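Local coordinates for protein CurB (Lyngbya majuscula, PDB 5KP7) that carries a covalently attached 4'-phosphopantetheine arm as an acyl carrier protein and probably ferries acyl intermediates in curacin biosynthesis, at residues Val30-Lys35 with Ile92-Ala96; Tyr37-Ile41 with Glu68-Met72. One frame throughout, in Å; residues are numbered along the deposited sequence.

Interaction 1: residues Val30-Lys35 with Ile92-Ala96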
loop_
_atom_site.group_PDB
_atom_site.type_symbol
_atom_site.label_atom_id
_atom_site.label_comp_id
_atom_site.label_asym_id
_atom_site.label_seq_id
_atom_site.Cartn_x
_atom_site.Cartn_y
_atom_site.Cartn_z
ATOM N N VAL B 30 21.425 -18.351 23.591
ATOM C CA VAL B 30 20.618 -17.500 22.707
ATOM C C VAL B 30 19.163 -17.473 23.187
ATOM O O VAL B 30 18.540 -16.411 23.188
ATOM C CB VAL B 30 20.704 -17.924 21.227
ATOM C CG1 VAL B 30 19.755 -17.082 20.370
ATOM C CG2 VAL B 30 22.117 -17.764 20.705
ATOM N N LEU B 31 18.648 -18.627 23.610
ATOM C CA LEU B 31 17.302 -18.725 24.161
ATOM C C LEU B 31 17.108 -17.781 25.350
ATOM O O LEU B 31 16.064 -17.149 25.479
ATOM C CB LEU B 31 16.981 -20.173 24.544
ATOM C CG LEU B 31 15.566 -20.522 25.025
ATOM C CD1 LEU B 31 14.499 -20.147 24.010
ATOM C CD2 LEU B 31 15.496 -22.010 25.341
ATOM N N LYS B 32 18.114 -17.658 26.204
ATOM C CA LYS B 32 18.050 -16.666 27.277
ATOM C C LYS B 32 17.904 -15.231 26.764
ATOM O O LYS B 32 17.111 -14.462 27.317
ATOM C CB LYS B 32 19.251 -16.781 28.215
ATOM C CG LYS B 32 19.182 -17.995 29.123
ATOM C CD LYS B 32 19.764 -17.687 30.496
ATOM C CE LYS B 32 19.513 -18.814 31.482
ATOM N NZ LYS B 32 20.470 -19.932 31.267
ATOM N N ILE B 33 18.641 -14.890 25.706
ATOM C CA ILE B 33 18.587 -13.545 25.112
ATOM C C ILE B 33 17.234 -13.276 24.450
ATOM O O ILE B 33 16.737 -12.150 24.502
ATOM C CB ILE B 33 19.729 -13.317 24.095
ATOM C CG1 ILE B 33 21.088 -13.358 24.808
ATOM C CG2 ILE B 33 19.578 -11.971 23.392
ATOM C CD1 ILE B 33 22.274 -13.405 23.865
ATOM N N ILE B 34 16.655 -14.309 23.835
ATOM C CA ILE B 34 15.298 -14.220 23.257
ATOM C C ILE B 34 14.276 -13.994 24.371
ATOM O O ILE B 34 13.367 -13.189 24.219
ATOM C CB ILE B 34 14.938 -15.476 22.420
ATOM C CG1 ILE B 34 15.793 -15.520 21.157
ATOM C CG2 ILE B 34 13.444 -15.529 22.087
ATOM C CD1 ILE B 34 15.751 -16.853 20.441
ATOM N N LYS B 35 14.437 -14.683 25.501
ATOM C CA LYS B 35 13.527 -14.484 26.645
ATOM C C LYS B 35 13.603 -13.071 27.215
ATOM O O LYS B 35 12.579 -12.505 27.602
ATOM C CB LYS B 35 13.794 -15.504 27.742
ATOM C CG LYS B 35 13.324 -16.909 27.396
ATOM C CD LYS B 35 13.866 -17.906 28.409
ATOM C CE LYS B 35 13.278 -19.284 28.208
ATOM N NZ LYS B 35 13.631 -20.159 29.365
ATOM N N ILE B 92 10.048 -20.364 20.220
ATOM C CA ILE B 92 11.290 -19.668 20.592
ATOM C C ILE B 92 12.510 -20.587 20.597
ATOM O O ILE B 92 13.627 -20.133 20.336
ATOM C CB ILE B 92 11.173 -18.864 21.910
ATOM C CG1 ILE B 92 10.847 -19.752 23.122
ATOM C CG2 ILE B 92 10.122 -17.768 21.767
ATOM C CD1 ILE B 92 10.742 -18.964 24.411
ATOM N N GLY B 93 12.284 -21.870 20.875
ATOM C CA GLY B 93 13.324 -22.878 20.801
ATOM C C GLY B 93 13.887 -23.017 19.400
ATOM O O GLY B 93 15.098 -23.062 19.224
ATOM N N GLU B 94 13.001 -23.090 18.409
ATOM C CA GLU B 94 13.411 -23.110 17.006
ATOM C C GLU B 94 14.094 -21.805 16.591
ATOM O O GLU B 94 15.037 -21.843 15.803
ATOM C CB GLU B 94 12.222 -23.402 16.079
ATOM C CG GLU B 94 11.670 -24.815 16.216
ATOM C CD GLU B 94 10.582 -25.141 15.200
ATOM O OE1 GLU B 94 10.082 -24.207 14.518
ATOM O OE2 GLU B 94 10.231 -26.343 15.070
ATOM N N LEU B 95 13.629 -20.659 17.105
ATOM C CA LEU B 95 14.294 -19.373 16.811
ATOM C C LEU B 95 15.720 -19.392 17.329
ATOM O O LEU B 95 16.643 -18.966 16.637
ATOM C CB LEU B 95 13.547 -18.185 17.426
ATOM C CG LEU B 95 14.070 -16.791 17.081
ATOM C CD1 LEU B 95 14.157 -16.593 15.563
ATOM C CD2 LEU B 95 13.165 -15.741 17.707
ATOM N N ALA B 96 15.881 -19.883 18.549
ATOM C CA ALA B 96 17.210 -20.078 19.146
ATOM C C ALA B 96 18.127 -20.911 18.251
ATOM O O ALA B 96 19.298 -20.566 18.087
ATOM C CB ALA B 96 17.093 -20.721 20.521
#
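L31 and A96 bring the two helices closest, with the L31 CA 5.2 Å from the A96 CA. The segment axes come within 9.1 Å and run at 126° to each other. The side chains that meet are apolar, and some also lie against backbone atoms.

I92 and I34 carry most of the side-chain packing. I92 divides its branches between two partners. Its CG1 sits between the backbone N and the carbonyl carbon (chi1 61°). That branch lies 3.8 Å from L31 CD1, and the two side chains cross at about a right angle. The other branch, I92 CG2, meets I34 CG2 at 4.0 Å, where the chains slide past each other in opposite directions. I34 also sends its CD1 to the flank of L95, 3.8 Å from L95 CG.

Side chain meets backbone beside A96. I34 CD1 lies 3.6 Å from A96 N, an amide already bonded to I92 O within its own helix. V30 CG1 rests 4.1 Å from A96 CA. The small A96 methyl is consistent with the close approach here, and L31 CB packs 4.1 Å from A96 CB.

V73 of helix 63-76 also touches I34. This is interior packing between the first and last helices of the acyl carrier protein helical bundle.

Interaction 2: residues Tyr37-Ile41 with Glu68-Met72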
loop_
_atom_site.group_PDB
_atom_site.type_symbol
_atom_site.label_atom_id
_atom_site.label_comp_id
_atom_site.label_asym_id
_atom_site.label_seq_id
_atom_site.Cartn_x
_atom_site.Cartn_y
_atom_site.Cartn_z
ATOM N N TYR B 37 14.429 -10.072 25.667
ATOM C CA TYR B 37 13.765 -9.055 24.839
ATOM C C TYR B 37 12.264 -9.307 24.715
ATOM O O TYR B 37 11.491 -8.352 24.639
ATOM C CB TYR B 37 14.445 -8.917 23.485
ATOM C CG TYR B 37 15.854 -8.377 23.569
ATOM C CD1 TYR B 37 16.107 -7.093 24.051
ATOM C CD2 TYR B 37 16.942 -9.151 23.168
ATOM C CE1 TYR B 37 17.402 -6.597 24.136
ATOM C CE2 TYR B 37 18.238 -8.665 23.250
ATOM C CZ TYR B 37 18.464 -7.393 23.734
ATOM O OH TYR B 37 19.756 -6.928 23.798
ATOM N N THR B 38 11.853 -10.574 24.771
ATOM C CA THR B 38 10.433 -10.936 24.854
ATOM C C THR B 38 9.772 -10.292 26.086
ATOM O O THR B 38 8.738 -9.637 25.984
ATOM C CB THR B 38 10.237 -12.470 24.857
ATOM O OG1 THR B 38 10.757 -13.033 23.640
ATOM C CG2 THR B 38 8.766 -12.834 24.986
ATOM N N ARG B 39 10.388 -10.471 27.253
ATOM C CA ARG B 39 9.909 -9.811 28.476
ATOM C C ARG B 39 10.006 -8.284 28.415
ATOM O O ARG B 39 9.161 -7.593 28.965
ATOM C CB ARG B 39 10.656 -10.345 29.711
ATOM C CG ARG B 39 10.302 -11.782 30.012
ATOM C CD ARG B 39 11.036 -12.321 31.232
ATOM N NE ARG B 39 10.601 -13.695 31.527
ATOM C CZ ARG B 39 11.366 -14.791 31.512
ATOM N NH1 ARG B 39 12.670 -14.738 31.234
ATOM N NH2 ARG B 39 10.815 -15.974 31.794
ATOM N N GLU B 40 11.036 -7.767 27.762
ATOM C CA GLU B 40 11.190 -6.319 27.563
ATOM C C GLU B 40 10.081 -5.732 26.667
ATOM O O GLU B 40 9.638 -4.604 26.856
ATOM C CB GLU B 40 12.569 -6.051 26.965
ATOM C CG GLU B 40 13.090 -4.640 27.108
ATOM C CD GLU B 40 14.558 -4.537 26.717
ATOM O OE1 GLU B 40 15.397 -5.283 27.277
ATOM O OE2 GLU B 40 14.875 -3.704 25.847
ATOM N N ILE B 41 9.652 -6.518 25.681
ATOM C CA ILE B 41 8.568 -6.138 24.769
ATOM C C ILE B 41 7.184 -6.376 25.378
ATOM O O ILE B 41 6.274 -5.578 25.159
ATOM C CB ILE B 41 8.730 -6.893 23.421
ATOM C CG1 ILE B 41 9.850 -6.243 22.592
ATOM C CG2 ILE B 41 7.437 -6.971 22.623
ATOM C CD1 ILE B 41 9.567 -4.848 22.071
ATOM N N GLU B 68 10.435 -7.114 15.941
ATOM C CA GLU B 68 11.293 -6.302 16.817
ATOM C C GLU B 68 12.193 -7.199 17.680
ATOM O O GLU B 68 13.400 -6.935 17.816
ATOM C CB GLU B 68 10.438 -5.371 17.699
ATOM C CG GLU B 68 11.189 -4.211 18.324
ATOM C CD GLU B 68 11.472 -3.080 17.363
ATOM O OE1 GLU B 68 10.933 -3.107 16.226
ATOM O OE2 GLU B 68 12.186 -2.132 17.784
ATOM N N ILE B 69 11.617 -8.265 18.224
ATOM C CA ILE B 69 12.393 -9.207 19.054
ATOM C C ILE B 69 13.548 -9.808 18.248
ATOM O O ILE B 69 14.679 -9.866 18.728
ATOM C CB ILE B 69 11.494 -10.299 19.668
ATOM C CG1 ILE B 69 10.615 -9.685 20.767
ATOM C CG2 ILE B 69 12.341 -11.428 20.273
ATOM C CD1 ILE B 69 9.422 -10.531 21.119
ATOM N N ILE B 70 13.263 -10.225 17.021
ATOM C CA ILE B 70 14.302 -10.761 16.150
ATOM C C ILE B 70 15.411 -9.738 15.946
ATOM O O ILE B 70 16.599 -10.086 16.040
ATOM C CB ILE B 70 13.744 -11.229 14.791
ATOM C CG1 ILE B 70 12.984 -12.547 14.962
ATOM C CG2 ILE B 70 14.864 -11.432 13.786
ATOM C CD1 ILE B 70 12.109 -12.935 13.772
ATOM N N MET B 71 15.036 -8.494 15.660
ATOM C CA MET B 71 16.029 -7.465 15.363
ATOM C C MET B 71 16.864 -7.095 16.595
ATOM O O MET B 71 18.061 -6.845 16.460
ATOM C CB MET B 71 15.392 -6.243 14.739
ATOM C CG MET B 71 14.864 -6.510 13.313
ATOM S SD MET B 71 14.254 -5.019 12.523
ATOM C CE MET B 71 12.716 -4.744 13.383
ATOM N N MET B 72 16.235 -7.084 17.765
ATOM C CA MET B 72 16.976 -6.854 19.033
ATOM C C MET B 72 17.999 -7.957 19.298
ATOM O O MET B 72 19.150 -7.673 19.681
ATOM C CB MET B 72 16.000 -6.744 20.196
ATOM C CG MET B 72 15.141 -5.488 20.153
ATOM S SD MET B 72 13.673 -5.657 21.195
ATOM C CE MET B 72 14.171 -4.736 22.641
#
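Y37 and I69 mark the closest backbone approach, with the Y37 CA 5.9 Å from the I69 CA. The segment axes pass 9.8 Å apart, and their directions differ by 134°. Side chains make most of the contact, and the Y37 ring also lies against M72 O.

M72 has the largest share of the contact and lies against the Y37 ring. Its CB sits over one face in a CH-pi contact, 3.8 Å from the centroid of the Y37 ring and 14° off the normal. The sulfur makes an oblique Met-aromatic contact, with M72 SD 4.8 Å from the centroid of the Y37 ring. The end of the chain bends at its last torsion (chi3 101°), and the methyl CE comes to 3.4 Å from Y37 CD1. The same methyl lies 3.4 Å from E40 OE2, at the solvent-facing border of the contact. Y37 OH is hydrogen-bonded to D76, which fixes the far end of the ring. An alanine at Y37 is likely to leave the M72 side chain without its aromatic face and less restrained, and D76 without its hydroxyl partner.

I41 fits between I69 and M72. Its CG1 lies 4.0 Å from I69 CG1 and 4.1 Å from M72 SD, while its CD1 touches the CG of E68, the two side chains crossing at about a right angle. I69 CD1 reaches T38, whose OG1 is hydrogen-bonded to I34 O one turn back. The E68 chain bends at chi2, and its carboxylate leads away from helix 27-41, where a basic side chain on the chain of another protein pairs with it in a salt bridge.

The contact joins the C-terminal end of helix 27-41 to the middle of helix 63-76. V73 of the latter helix extends the packing on Y37, and N65 touches I41. L56 and I61, from the connection between the two helices, cover T38.

Both contacts use helix 27-41. Interaction 1 pairs its earlier part with helix 92-102, and interaction 2 pairs its C-terminal end with helix 63-76. Their centres lie about 10 Å apart, and they touch where L95 packs on I70. Interaction 1 is the more buried and is built from aliphatic side chains. Interaction 2 is partly buried and more mixed, with an aromatic ring, a thioether and the carboxylate of E40 at its border. It is also nearer the prosthetic group: the side chain of I41 is about 11 Å from the bound 4'-phosphopantetheine. Along the chain, interaction 2 is nested within the loop that interaction 1 closes.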